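Local structure of colicin-D (Escherichia coli, 5ZNM) at residues Glu17-Ala22 and Trp265-Ala270; Pro28-Glu33 and Val211-Gln216; Val140-Gly145 and Val274-Val279; Gly258-Ile263 and Asn282-Ser287; Asn352-Val357 and Ile380-Gly385. The protein is a plasmid-encoded toxin that blocks protein synthesis in Escherichia coli and close relatives, here represented by its central domain and C-terminal tRNase domain. All blocks are in the same frame, centred on the assembly; numbering follows the deposited sequence.

Contacts 1 to 4 use the N-terminal and central portion of the construct, whereas contact 5 belongs to the tRNase domain, about 58 Å from contact 1 between centres. Contacts 1 and 3, centres about 9 Å apart, are joined by a salt bridge from Arg266 NE to Glu275 OE2 (2.6 Å) between strands 262-267 and 274-281. The same strand pair continues to contact 4, where Tyr278 OH lies 2.7 Å from Asp261 OD2. Contacts 1, 2 and 3 all touch the second subunit. Glycerol, probably from crystallisation, lies about 5 Å from the Pro267 side chain (contact 1) and about 4 Å from that of Pro213 (contact 2). Helix 314-329 touches residues of contacts 4 and 5, whose centres are about 35 Å apart.

Contact 1: residues Glu17-Ala22 and Trp265-Ala270; sequences ELFSKA and WRPDAA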
# COMPACT_ATOMS: atom_id res chain seq x y z
N GLU A 17 -4.12 -28.49 6.60
CA GLU A 17 -5.05 -28.99 5.59
C GLU A 17 -5.25 -27.99 4.46
O GLU A 17 -5.30 -28.37 3.28
CB GLU A 17 -6.39 -29.35 6.24
CG GLU A 17 -6.32 -30.62 7.05
CD GLU A 17 -7.64 -30.97 7.71
OE1 GLU A 17 -8.49 -30.07 7.88
OE2 GLU A 17 -7.82 -32.15 8.07
N LEU A 18 -5.40 -26.70 4.79
CA LEU A 18 -5.53 -25.68 3.74
C LEU A 18 -4.26 -25.57 2.93
O LEU A 18 -4.30 -25.47 1.69
CB LEU A 18 -5.85 -24.31 4.36
CG LEU A 18 -7.28 -24.05 4.80
CD1 LEU A 18 -7.35 -22.82 5.69
CD2 LEU A 18 -8.17 -23.88 3.58
N PHE A 19 -3.11 -25.53 3.61
CA PHE A 19 -1.84 -25.44 2.91
C PHE A 19 -1.65 -26.64 1.99
O PHE A 19 -1.14 -26.49 0.87
CB PHE A 19 -0.68 -25.36 3.89
CG PHE A 19 -0.42 -23.98 4.46
CD1 PHE A 19 -1.42 -23.01 4.51
CD2 PHE A 19 0.83 -23.66 4.97
CE1 PHE A 19 -1.16 -21.76 5.04
CE2 PHE A 19 1.09 -22.41 5.52
CZ PHE A 19 0.10 -21.45 5.53
N SER A 20 -2.05 -27.83 2.44
CA SER A 20 -1.89 -29.02 1.61
C SER A 20 -2.67 -28.91 0.32
O SER A 20 -2.14 -29.16 -0.77
CB SER A 20 -2.32 -30.28 2.38
OG SER A 20 -2.17 -31.40 1.53
N LYS A 21 -3.95 -28.52 0.41
CA LYS A 21 -4.75 -28.37 -0.80
C LYS A 21 -4.22 -27.28 -1.71
O LYS A 21 -4.34 -27.38 -2.94
CB LYS A 21 -6.21 -28.07 -0.45
CG LYS A 21 -6.89 -29.16 0.35
CD LYS A 21 -8.35 -28.78 0.57
CE LYS A 21 -8.74 -28.89 2.03
NZ LYS A 21 -10.22 -28.79 2.22
N ALA A 22 -3.65 -26.23 -1.13
CA ALA A 22 -3.19 -25.07 -1.88
C ALA A 22 -1.77 -25.22 -2.39
O ALA A 22 -1.30 -24.34 -3.12
CB ALA A 22 -3.28 -23.80 -1.00
N TRP A 265 -1.23 -19.99 -4.88
CA TRP A 265 -1.69 -19.70 -3.53
C TRP A 265 -0.53 -19.26 -2.64
O TRP A 265 0.57 -19.80 -2.76
CB TRP A 265 -2.34 -20.93 -2.90
CG TRP A 265 -3.57 -21.38 -3.57
CD1 TRP A 265 -3.67 -22.27 -4.60
CD2 TRP A 265 -4.90 -20.96 -3.26
NE1 TRP A 265 -4.98 -22.43 -4.95
CE2 TRP A 265 -5.76 -21.64 -4.14
CE3 TRP A 265 -5.45 -20.08 -2.32
CZ2 TRP A 265 -7.14 -21.47 -4.12
CZ3 TRP A 265 -6.83 -19.91 -2.29
CH2 TRP A 265 -7.66 -20.61 -3.20
N ARG A 266 -0.77 -18.28 -1.77
CA ARG A 266 0.16 -17.86 -0.73
C ARG A 266 -0.59 -17.78 0.59
O ARG A 266 -1.82 -17.72 0.61
CB ARG A 266 0.82 -16.50 -1.02
CG ARG A 266 -0.15 -15.32 -1.13
CD ARG A 266 0.58 -14.01 -1.54
NE ARG A 266 -0.36 -12.95 -1.88
CZ ARG A 266 -0.12 -11.98 -2.76
NH1 ARG A 266 1.05 -11.91 -3.38
NH2 ARG A 266 -1.06 -11.08 -3.03
N PRO A 267 0.13 -17.79 1.71
CA PRO A 267 -0.56 -17.63 3.00
C PRO A 267 -1.29 -16.30 3.06
O PRO A 267 -0.89 -15.31 2.42
CB PRO A 267 0.58 -17.70 4.03
CG PRO A 267 1.67 -18.49 3.36
CD PRO A 267 1.57 -18.06 1.89
N ASP A 268 -2.38 -16.28 3.82
CA ASP A 268 -3.10 -15.03 4.01
C ASP A 268 -2.37 -14.15 5.03
O ASP A 268 -1.29 -14.49 5.54
CB ASP A 268 -4.55 -15.29 4.41
CG ASP A 268 -4.70 -16.05 5.73
OD1 ASP A 268 -3.71 -16.23 6.46
OD2 ASP A 268 -5.84 -16.48 6.02
N ALA A 269 -2.93 -12.96 5.28
CA ALA A 269 -2.26 -11.99 6.13
C ALA A 269 -2.02 -12.53 7.54
O ALA A 269 -0.97 -12.29 8.14
CB ALA A 269 -3.07 -10.68 6.17
N ALA A 270 -3.00 -13.27 8.09
CA ALA A 270 -2.85 -13.89 9.40
C ALA A 270 -1.81 -15.00 9.39
O ALA A 270 -1.27 -15.33 10.45
CB ALA A 270 -4.19 -14.45 9.87
O HOH W 1 -0.12 -22.76 -5.32
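Ala22 and Trp265 form the closer of two apolar meetings between the last turn of helix 3-22 and strand 262-267. The methyl of Ala22 sits over one face of the indole, displaced toward the rim near CG, with Ala22 CB 3.5 Å from Trp265 CG. It makes a CH-pi contact with the five-membered ring, whose centroid lies 4.0 Å from CB, 28° off the ring normal. The indole is set for this by chi1 of -65°, which puts Trp265 CG beside its own backbone N and opposite the carbonyl carbon. One helical turn back, Phe19 CZ reaches Pro267 CG at 4.0 Å, the two side chains crossing at about a right angle.

Polar contact is indirect. A water in the plane of the indole, at its edge, gives a hydrogen to Ala22 O (3.0 Å) and takes one from Trp265 N (3.0 Å), so both backbone groups are satisfied without a direct bond between the segments.

Val274 touches both Phe19 and Trp265, Pro144 packs on the indole, and Asn225 of the second subunit also packs on Trp265. The end of helix 3-22 therefore lies against strand 262-267, an edge strand of the five-stranded antiparallel sheet as formed within this chain, beside strand 274-281.

Contact 2: residues Pro28-Glu33 and Val211-Gln216; sequences PVYTQE and VNPVPQ
Tyr30 packs with its outer end against Pro213 and Val214; no hydrogen bond crosses between the segments. Tyr30 CE1 lies 3.4 Å from Val214 CG2, an oblique approach to the ring, with the two side chains coming from opposite directions. In Val214, chi1 of -176° sets CG2 opposite the carbonyl carbon and beside the backbone N, and this is the branch that meets the tyrosine. The phenol oxygen reaches past it to the pyrrolidine, with Tyr30 OH 3.2 Å from Pro213 CG. The side chains of Pro28 and Pro213 cross at about a right angle, Pro28 CD standing 4.0 Å from Pro213 CG.

Hydrogen bonds hold each side separately. Asn212 OD1 accepts from Val214 N at 3.1 Å with a fairly straight N-H (160°), forming an Asx turn; the donor stands 42° above the carbonyl plane. The turn lies where the chain leaves strand 207-212 and is consistent with a fixed placing of Pro213 and Val214. Thr31 is the N-cap of helix 32-42, its OG1 accepting from Met34 N.

The connection between helices 3-22 and 32-42 here meets the chain leaving the mixed sheet, and Val214 also packs on Ala270 of the second subunit. The direct contact is carried by Tyr30, Val214 and two prolines, while Tyr30 OH, in a buried residue, finds its polar partner in Gly192 O, a third part of the chain.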
# COMPACT_ATOMS: atom_id res chain seq x y z
N PRO A 28 10.28 -20.65 5.71
CA PRO A 28 11.28 -21.21 6.62
C PRO A 28 11.92 -20.12 7.46
O PRO A 28 11.62 -18.93 7.30
CB PRO A 28 12.28 -21.85 5.66
CG PRO A 28 12.30 -20.86 4.48
CD PRO A 28 10.88 -20.28 4.41
N VAL A 29 12.78 -20.51 8.37
CA VAL A 29 13.74 -19.59 8.95
C VAL A 29 15.03 -19.76 8.16
O VAL A 29 15.29 -20.80 7.56
CB VAL A 29 13.96 -19.80 10.47
CG1 VAL A 29 12.65 -19.57 11.22
CG2 VAL A 29 14.50 -21.16 10.75
N TYR A 30 15.83 -18.70 8.14
CA TYR A 30 16.96 -18.62 7.23
C TYR A 30 18.24 -18.58 8.04
O TYR A 30 18.43 -17.69 8.87
CB TYR A 30 16.84 -17.38 6.33
CG TYR A 30 15.67 -17.49 5.39
CD1 TYR A 30 14.39 -17.14 5.80
CD2 TYR A 30 15.84 -17.96 4.09
CE1 TYR A 30 13.31 -17.26 4.95
CE2 TYR A 30 14.76 -18.09 3.22
CZ TYR A 30 13.50 -17.73 3.65
OH TYR A 30 12.44 -17.86 2.80
N THR A 31 19.09 -19.57 7.81
CA THR A 31 20.47 -19.40 8.21
C THR A 31 21.10 -18.28 7.40
O THR A 31 20.59 -17.86 6.35
CB THR A 31 21.24 -20.71 8.04
OG1 THR A 31 21.27 -21.06 6.65
CG2 THR A 31 20.56 -21.83 8.83
N GLN A 32 22.19 -17.75 7.93
CA GLN A 32 23.07 -16.85 7.20
C GLN A 32 23.32 -17.36 5.78
O GLN A 32 23.02 -16.68 4.79
CB GLN A 32 24.37 -16.74 8.00
CG GLN A 32 25.36 -15.75 7.50
CD GLN A 32 24.97 -14.35 7.85
OE1 GLN A 32 24.38 -14.08 8.89
NE2 GLN A 32 25.27 -13.45 6.95
N GLU A 33 23.84 -18.59 5.69
CA GLU A 33 24.18 -19.22 4.41
C GLU A 33 22.98 -19.25 3.47
O GLU A 33 23.11 -18.97 2.27
CB GLU A 33 24.69 -20.65 4.66
CG GLU A 33 25.74 -20.80 5.74
CD GLU A 33 25.14 -21.05 7.13
OE1 GLU A 33 24.95 -22.22 7.50
OE2 GLU A 33 24.88 -20.08 7.85
N VAL A 211 9.84 -17.12 -5.88
CA VAL A 211 8.90 -16.62 -4.88
C VAL A 211 9.67 -16.42 -3.59
O VAL A 211 10.29 -17.36 -3.08
CB VAL A 211 7.72 -17.58 -4.66
CG1 VAL A 211 6.74 -16.99 -3.67
CG2 VAL A 211 7.00 -17.86 -5.97
N ASN A 212 9.65 -15.19 -3.07
CA ASN A 212 10.18 -14.92 -1.74
C ASN A 212 9.05 -15.20 -0.74
O ASN A 212 8.09 -14.43 -0.71
CB ASN A 212 10.67 -13.48 -1.63
CG ASN A 212 11.34 -13.18 -0.31
OD1 ASN A 212 11.24 -13.95 0.67
ND2 ASN A 212 12.01 -12.04 -0.25
N PRO A 213 9.10 -16.26 0.04
CA PRO A 213 7.96 -16.59 0.91
C PRO A 213 7.84 -15.71 2.14
O PRO A 213 6.84 -15.82 2.84
CB PRO A 213 8.23 -18.05 1.30
CG PRO A 213 9.66 -18.23 1.18
CD PRO A 213 10.17 -17.26 0.15
N VAL A 214 8.80 -14.83 2.42
CA VAL A 214 8.74 -13.95 3.58
C VAL A 214 7.97 -12.70 3.18
O VAL A 214 8.40 -11.99 2.25
CB VAL A 214 10.14 -13.58 4.07
CG1 VAL A 214 10.05 -12.73 5.33
CG2 VAL A 214 11.00 -14.83 4.32
N PRO A 215 6.86 -12.37 3.86
CA PRO A 215 6.18 -11.10 3.56
C PRO A 215 7.15 -9.94 3.64
O PRO A 215 8.02 -9.90 4.51
CB PRO A 215 5.09 -11.02 4.64
CG PRO A 215 4.85 -12.48 5.03
CD PRO A 215 6.22 -13.10 4.97
N GLN A 216 7.04 -9.03 2.68
CA GLN A 216 8.01 -7.96 2.63
C GLN A 216 7.43 -6.75 1.91
O GLN A 216 7.78 -6.49 0.74
CB GLN A 216 9.28 -8.44 1.92
CG GLN A 216 10.54 -7.71 2.33
CD GLN A 216 11.76 -8.48 1.90
OE1 GLN A 216 12.17 -8.41 0.75
NE2 GLN A 216 12.34 -9.26 2.83

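Contact 3: residues Val140-Gly145 and Val274-Val279; sequences VVIEPG and VEAVYV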
# COMPACT_ATOMS: atom_id res chain seq x y z
N VAL A 140 -18.68 -16.91 -7.58
CA VAL A 140 -17.56 -17.83 -7.46
C VAL A 140 -16.72 -17.51 -6.24
O VAL A 140 -16.35 -16.35 -6.01
CB VAL A 140 -16.69 -17.81 -8.74
CG1 VAL A 140 -15.44 -18.65 -8.53
CG2 VAL A 140 -17.49 -18.35 -9.91
N VAL A 141 -16.40 -18.54 -5.46
CA VAL A 141 -15.35 -18.51 -4.45
C VAL A 141 -14.28 -19.49 -4.88
O VAL A 141 -14.57 -20.68 -5.07
CB VAL A 141 -15.86 -18.87 -3.05
CG1 VAL A 141 -14.69 -18.91 -2.07
CG2 VAL A 141 -16.92 -17.89 -2.59
N ILE A 142 -13.05 -19.01 -5.05
CA ILE A 142 -11.96 -19.87 -5.52
C ILE A 142 -11.49 -20.74 -4.37
O ILE A 142 -11.07 -20.23 -3.33
CB ILE A 142 -10.81 -19.02 -6.08
CG1 ILE A 142 -11.31 -18.16 -7.25
CG2 ILE A 142 -9.63 -19.92 -6.47
CD1 ILE A 142 -10.28 -17.20 -7.83
N GLU A 143 -11.53 -22.10 -4.56
CA GLU A 143 -11.17 -22.99 -3.46
C GLU A 143 -9.84 -23.71 -3.71
O GLU A 143 -9.57 -24.15 -4.83
CB GLU A 143 -12.25 -24.05 -3.22
CG GLU A 143 -13.68 -23.60 -3.40
CD GLU A 143 -14.65 -24.77 -3.28
OE1 GLU A 143 -15.37 -25.05 -4.27
OE2 GLU A 143 -14.67 -25.42 -2.21
N PRO A 144 -9.02 -23.88 -2.67
CA PRO A 144 -7.76 -24.62 -2.84
C PRO A 144 -8.03 -26.07 -3.20
O PRO A 144 -8.96 -26.69 -2.69
CB PRO A 144 -7.07 -24.49 -1.47
CG PRO A 144 -8.12 -24.03 -0.53
CD PRO A 144 -9.16 -23.30 -1.33
N GLY A 145 -7.20 -26.60 -4.10
CA GLY A 145 -7.37 -27.92 -4.67
C GLY A 145 -7.76 -27.89 -6.13
O GLY A 145 -7.50 -28.86 -6.85
N VAL A 274 -5.14 -19.17 3.45
CA VAL A 274 -4.53 -19.02 2.13
C VAL A 274 -5.32 -18.04 1.28
O VAL A 274 -6.51 -17.78 1.52
CB VAL A 274 -4.40 -20.37 1.37
CG1 VAL A 274 -3.52 -21.35 2.14
CG2 VAL A 274 -5.76 -20.99 1.13
N GLU A 275 -4.65 -17.48 0.27
CA GLU A 275 -5.29 -16.59 -0.68
C GLU A 275 -4.75 -16.84 -2.07
O GLU A 275 -3.55 -17.09 -2.24
CB GLU A 275 -5.09 -15.10 -0.31
CG GLU A 275 -3.66 -14.68 -0.14
CD GLU A 275 -3.52 -13.17 0.07
OE1 GLU A 275 -4.35 -12.57 0.79
OE2 GLU A 275 -2.56 -12.60 -0.48
N ALA A 276 -5.64 -16.80 -3.06
CA ALA A 276 -5.26 -17.04 -4.44
C ALA A 276 -4.78 -15.74 -5.08
O ALA A 276 -5.35 -14.67 -4.87
CB ALA A 276 -6.45 -17.60 -5.23
N VAL A 277 -3.71 -15.85 -5.87
CA VAL A 277 -3.07 -14.73 -6.54
C VAL A 277 -3.09 -15.00 -8.04
O VAL A 277 -2.65 -16.06 -8.48
CB VAL A 277 -1.62 -14.54 -6.05
CG1 VAL A 277 -0.98 -13.30 -6.66
CG2 VAL A 277 -1.56 -14.48 -4.53
N TYR A 278 -3.59 -14.03 -8.81
CA TYR A 278 -3.60 -14.12 -10.26
C TYR A 278 -2.39 -13.38 -10.79
O TYR A 278 -2.13 -12.25 -10.38
CB TYR A 278 -4.91 -13.55 -10.82
CG TYR A 278 -4.99 -13.48 -12.33
CD1 TYR A 278 -4.82 -14.62 -13.12
CD2 TYR A 278 -5.26 -12.28 -12.98
CE1 TYR A 278 -4.90 -14.57 -14.50
CE2 TYR A 278 -5.33 -12.21 -14.38
CZ TYR A 278 -5.15 -13.36 -15.12
OH TYR A 278 -5.24 -13.30 -16.49
N VAL A 279 -1.63 -14.02 -11.68
CA VAL A 279 -0.35 -13.51 -12.13
C VAL A 279 -0.35 -13.45 -13.66
O VAL A 279 -0.80 -14.39 -14.32
CB VAL A 279 0.80 -14.40 -11.61
CG1 VAL A 279 2.15 -13.83 -12.05
CG2 VAL A 279 0.74 -14.51 -10.07
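Strand 274-281, an inner strand of the five-stranded antiparallel sheet, meets the loop 140-145 through Ala276 and Val274, the residues whose side chains point toward that loop. The pairing order is reversed, Ile142 with Ala276 and Pro144 with Val274, but the segments are not aligned as strands: no hydrogen bond joins them and the CA atoms of Ile142 and Ala276 stay 7.4 Å apart. The gap is bridged by side chains alone. Ile142 CG2 lies 4.1 Å from Ala276 CB; the chi1 of -59° places this methyl opposite the backbone N of Ile142. Pro144 CG comes within 4.2 Å of Val274 CG2, the branch of the valine lodged between its backbone N and carbonyl carbon, and the ring and the valine pass each other at a slant.

Pro144 and Val274 both also touch Ala22, so helix 3-22 borders the same patch. The loop's polar backbone is used elsewhere: Ile142 N bonds to Gln133 OE1, and Ile142 O accepts from Asn225 ND2 of the second subunit.

Both pairs sit at ordinary van der Waals separation, consistent with apolar packing holding the loop on the sheet, while directional bonding at Ile142 comes from Gln133 and the partner subunit.

Contact 4: residues Gly258-Ile263 and Asn282-Ser287; sequences GLRDFI and NDPLDS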
# COMPACT_ATOMS: atom_id res chain seq x y z
N GLY A 258 -0.28 -15.25 -26.66
CA GLY A 258 0.35 -14.21 -25.89
C GLY A 258 0.07 -14.25 -24.41
O GLY A 258 0.46 -13.31 -23.69
N LEU A 259 -0.59 -15.30 -23.91
CA LEU A 259 -1.07 -15.37 -22.53
C LEU A 259 -0.27 -16.41 -21.77
O LEU A 259 -0.43 -17.62 -22.00
CB LEU A 259 -2.55 -15.72 -22.48
CG LEU A 259 -3.50 -14.65 -22.99
CD1 LEU A 259 -4.91 -15.03 -22.61
CD2 LEU A 259 -3.12 -13.30 -22.43
N ARG A 260 0.54 -15.96 -20.82
CA ARG A 260 1.19 -16.84 -19.86
C ARG A 260 0.77 -16.36 -18.47
O ARG A 260 1.57 -15.80 -17.73
CB ARG A 260 2.69 -16.82 -20.01
CG ARG A 260 3.16 -16.96 -21.43
CD ARG A 260 4.64 -16.77 -21.45
NE ARG A 260 5.35 -18.02 -21.22
CZ ARG A 260 6.68 -18.08 -21.14
NH1 ARG A 260 7.40 -16.96 -21.26
NH2 ARG A 260 7.28 -19.26 -20.95
N ASP A 261 -0.51 -16.53 -18.17
CA ASP A 261 -1.03 -16.13 -16.86
C ASP A 261 -1.38 -17.38 -16.06
O ASP A 261 -1.61 -18.46 -16.61
CB ASP A 261 -2.26 -15.22 -17.01
CG ASP A 261 -3.31 -15.81 -17.93
OD1 ASP A 261 -2.93 -16.55 -18.86
OD2 ASP A 261 -4.51 -15.53 -17.74
N PHE A 262 -1.40 -17.23 -14.74
CA PHE A 262 -1.67 -18.39 -13.89
C PHE A 262 -2.17 -17.90 -12.54
O PHE A 262 -2.19 -16.71 -12.26
CB PHE A 262 -0.42 -19.26 -13.74
CG PHE A 262 0.74 -18.58 -13.02
CD1 PHE A 262 1.65 -17.80 -13.73
CD2 PHE A 262 0.94 -18.76 -11.65
CE1 PHE A 262 2.72 -17.19 -13.10
CE2 PHE A 262 2.00 -18.16 -11.00
CZ PHE A 262 2.90 -17.36 -11.72
N ILE A 263 -2.57 -18.86 -11.71
CA ILE A 263 -2.95 -18.60 -10.33
C ILE A 263 -2.06 -19.45 -9.43
O ILE A 263 -1.73 -20.59 -9.78
CB ILE A 263 -4.45 -18.89 -10.11
CG1 ILE A 263 -5.28 -17.84 -10.85
CG2 ILE A 263 -4.80 -18.91 -8.62
CD1 ILE A 263 -6.74 -18.17 -10.98
N ASN A 282 4.30 -10.69 -19.48
CA ASN A 282 4.34 -10.04 -20.79
C ASN A 282 4.17 -11.07 -21.90
O ASN A 282 4.60 -12.23 -21.79
CB ASN A 282 5.67 -9.30 -20.99
CG ASN A 282 6.87 -10.21 -20.88
OD1 ASN A 282 7.30 -10.54 -19.77
ND2 ASN A 282 7.43 -10.62 -22.03
N ASP A 283 3.52 -10.63 -22.97
CA ASP A 283 3.56 -11.36 -24.23
C ASP A 283 5.02 -11.68 -24.60
O ASP A 283 5.89 -10.81 -24.46
CB ASP A 283 2.92 -10.50 -25.33
CG ASP A 283 2.69 -11.26 -26.63
OD1 ASP A 283 3.67 -11.70 -27.26
OD2 ASP A 283 1.51 -11.37 -27.03
N PRO A 284 5.32 -12.90 -25.06
CA PRO A 284 6.71 -13.22 -25.43
C PRO A 284 7.30 -12.23 -26.42
O PRO A 284 8.52 -12.02 -26.43
CB PRO A 284 6.60 -14.61 -26.06
CG PRO A 284 5.37 -15.19 -25.49
CD PRO A 284 4.43 -14.07 -25.22
N LEU A 285 6.47 -11.58 -27.22
CA LEU A 285 6.97 -10.68 -28.25
C LEU A 285 7.08 -9.24 -27.77
O LEU A 285 7.55 -8.39 -28.53
CB LEU A 285 6.08 -10.73 -29.49
CG LEU A 285 6.06 -12.05 -30.28
CD1 LEU A 285 4.97 -12.01 -31.35
CD2 LEU A 285 7.43 -12.37 -30.89
N ASP A 286 6.65 -8.95 -26.54
CA ASP A 286 6.72 -7.61 -25.97
C ASP A 286 7.74 -7.65 -24.84
O ASP A 286 7.43 -8.07 -23.72
CB ASP A 286 5.35 -7.15 -25.48
CG ASP A 286 4.41 -6.83 -26.62
OD1 ASP A 286 4.41 -7.58 -27.61
OD2 ASP A 286 3.68 -5.83 -26.54
N SER A 287 8.95 -7.18 -25.14
CA SER A 287 10.10 -7.40 -24.27
C SER A 287 10.94 -6.15 -24.07
O SER A 287 12.12 -6.26 -23.71
CB SER A 287 11.00 -8.50 -24.86
OG SER A 287 11.55 -8.05 -26.09
O HOH W 2 6.59 -14.16 -21.58
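The guanidinium of Arg260 approaches the 282-287 loop by its edge: a water in its plane accepts from NH1 (2.9 Å) and gives a hydrogen to Asn282 O (2.8 Å). Its NH2 bonds to Pro205 O, and Arg260 CD passes 4.4 Å from Pro284 CG. The carboxylate of Asp283 is turned toward Gly258 by a chi1 of -170°, so that OD2 lies 3.3 Å from Gly258 CA, an approach permitted by the lack of a side chain there. The same oxygen pairs with Arg314 of helix 314-329. Asp283 OD1 uses its anti lone pair, the one away from OD2, to accept from Leu285 N at 2.8 Å and 167°.

The amide of Asn282 grips the loop too. Its ND2 donates to Asp283 O (2.9 Å) from well above the carbonyl plane, while Asp286 N reaches that oxygen from the opposite face (2.9 Å). One buried carbonyl thus takes two bonds.

Both oxygens of the Asp283 carboxylate have partners, and its charge is probably offset by Arg314. The bond from Leu285 N to Asp283 OD1 closes an Asx turn that coincides with a type I beta turn from Asp283 to Asp286, in the loop between strand 274-281 and helix 292-297.

Contact 5: residues Asn352-Val357 and Ile380-Gly385; sequences NTMNVV and IYLETG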
# COMPACT_ATOMS: atom_id res chain seq x y z
N ASN A 352 28.12 -9.68 -44.32
CA ASN A 352 27.86 -10.81 -45.21
C ASN A 352 26.45 -10.75 -45.79
O ASN A 352 26.27 -10.85 -47.00
CB ASN A 352 28.06 -12.12 -44.47
CG ASN A 352 29.42 -12.23 -43.83
OD1 ASN A 352 29.54 -12.57 -42.66
ND2 ASN A 352 30.45 -11.94 -44.61
N THR A 353 25.45 -10.59 -44.93
CA THR A 353 24.09 -10.41 -45.44
C THR A 353 23.82 -9.00 -45.91
O THR A 353 22.82 -8.79 -46.61
CB THR A 353 23.07 -10.75 -44.36
OG1 THR A 353 23.18 -9.79 -43.31
CG2 THR A 353 23.30 -12.18 -43.80
N MET A 354 24.65 -8.03 -45.51
CA MET A 354 24.46 -6.60 -45.76
C MET A 354 23.23 -6.03 -45.06
O MET A 354 22.78 -4.93 -45.40
CB MET A 354 24.40 -6.28 -47.26
CG MET A 354 25.58 -6.82 -48.03
SD MET A 354 27.06 -5.85 -47.77
CE MET A 354 26.58 -4.33 -48.61
N ASN A 355 22.71 -6.72 -44.05
CA ASN A 355 21.55 -6.22 -43.33
C ASN A 355 21.96 -5.21 -42.27
O ASN A 355 23.05 -5.30 -41.69
CB ASN A 355 20.77 -7.38 -42.69
CG ASN A 355 19.95 -8.15 -43.71
OD1 ASN A 355 19.71 -7.67 -44.82
ND2 ASN A 355 19.50 -9.36 -43.34
N VAL A 356 21.09 -4.23 -42.04
CA VAL A 356 21.20 -3.34 -40.90
C VAL A 356 19.99 -3.53 -40.02
O VAL A 356 18.89 -3.83 -40.50
CB VAL A 356 21.31 -1.85 -41.33
CG1 VAL A 356 22.63 -1.60 -42.03
CG2 VAL A 356 20.13 -1.51 -42.25
N VAL A 357 20.18 -3.33 -38.71
CA VAL A 357 19.09 -3.24 -37.74
C VAL A 357 19.31 -1.98 -36.92
O VAL A 357 20.43 -1.74 -36.46
CB VAL A 357 19.01 -4.48 -36.83
CG1 VAL A 357 18.09 -4.22 -35.62
CG2 VAL A 357 18.54 -5.73 -37.65
N ILE A 380 26.42 5.62 -49.47
CA ILE A 380 26.68 6.63 -48.44
C ILE A 380 26.76 5.97 -47.07
O ILE A 380 27.65 6.29 -46.27
CB ILE A 380 25.61 7.72 -48.50
CG1 ILE A 380 25.80 8.56 -49.77
CG2 ILE A 380 25.65 8.61 -47.25
CD1 ILE A 380 24.70 9.55 -50.01
N TYR A 381 25.86 5.03 -46.77
CA TYR A 381 25.92 4.39 -45.46
C TYR A 381 27.21 3.59 -45.29
O TYR A 381 27.89 3.71 -44.27
CB TYR A 381 24.71 3.47 -45.23
CG TYR A 381 24.91 2.63 -43.99
CD1 TYR A 381 24.88 3.21 -42.72
CD2 TYR A 381 25.17 1.25 -44.08
CE1 TYR A 381 25.09 2.44 -41.57
CE2 TYR A 381 25.38 0.49 -42.94
CZ TYR A 381 25.35 1.09 -41.70
OH TYR A 381 25.56 0.31 -40.56
N LEU A 382 27.54 2.74 -46.27
CA LEU A 382 28.76 1.95 -46.16
C LEU A 382 29.98 2.84 -46.01
O LEU A 382 30.89 2.53 -45.24
CB LEU A 382 28.92 1.03 -47.38
CG LEU A 382 27.79 0.00 -47.56
CD1 LEU A 382 27.87 -0.71 -48.91
CD2 LEU A 382 27.79 -1.02 -46.42
N GLU A 383 29.98 3.97 -46.70
CA GLU A 383 31.14 4.84 -46.67
C GLU A 383 31.20 5.67 -45.39
O GLU A 383 32.29 5.89 -44.85
CB GLU A 383 31.13 5.70 -47.94
CG GLU A 383 31.41 4.83 -49.21
CD GLU A 383 31.39 5.59 -50.55
OE1 GLU A 383 30.96 6.77 -50.59
OE2 GLU A 383 31.82 5.00 -51.56
N THR A 384 30.06 6.12 -44.85
CA THR A 384 30.07 7.08 -43.76
C THR A 384 29.40 6.61 -42.48
O THR A 384 29.61 7.25 -41.44
CB THR A 384 29.41 8.41 -44.18
OG1 THR A 384 27.99 8.22 -44.32
CG2 THR A 384 30.00 8.94 -45.49
N GLY A 385 28.61 5.55 -42.51
CA GLY A 385 27.84 5.18 -41.33
C GLY A 385 26.54 5.95 -41.15
O GLY A 385 25.78 5.64 -40.22
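Met354 reaches Leu382 from a left-handed backbone, its phi of 65° being positive although it is not a glycine. From that corner, just before strand 355-359, the side chain bends at chi2 (-76°) and again at chi3, carrying its terminal methyl to the helix: Met354 CE lies 3.9 Å from Leu382 CD1 and 4.1 Å from Leu382 CD2, touching both methyls of the leucine; the two side chains cross at about a right angle. The corner itself is held by an ST turn, Thr353 OG1 accepting from Asn355 N at 3.2 Å.

Deeper in, Val356 and Tyr381 come from opposite directions. Val356 CG1 meets the ring obliquely at Tyr381 CE2 (3.6 Å) and stays 3.8 Å from its OH, which is bonded to Lys336 O.

Phe349 of the adjacent strand touches Met354, Val356 and Leu382, adding to the apolar patch. Val357, next along the strand, packs instead on helix 314-329. The C-terminal helix 376-384, ended by Gly385 with positive phi, thus packs on the four-stranded antiparallel sheet of the tRNase domain.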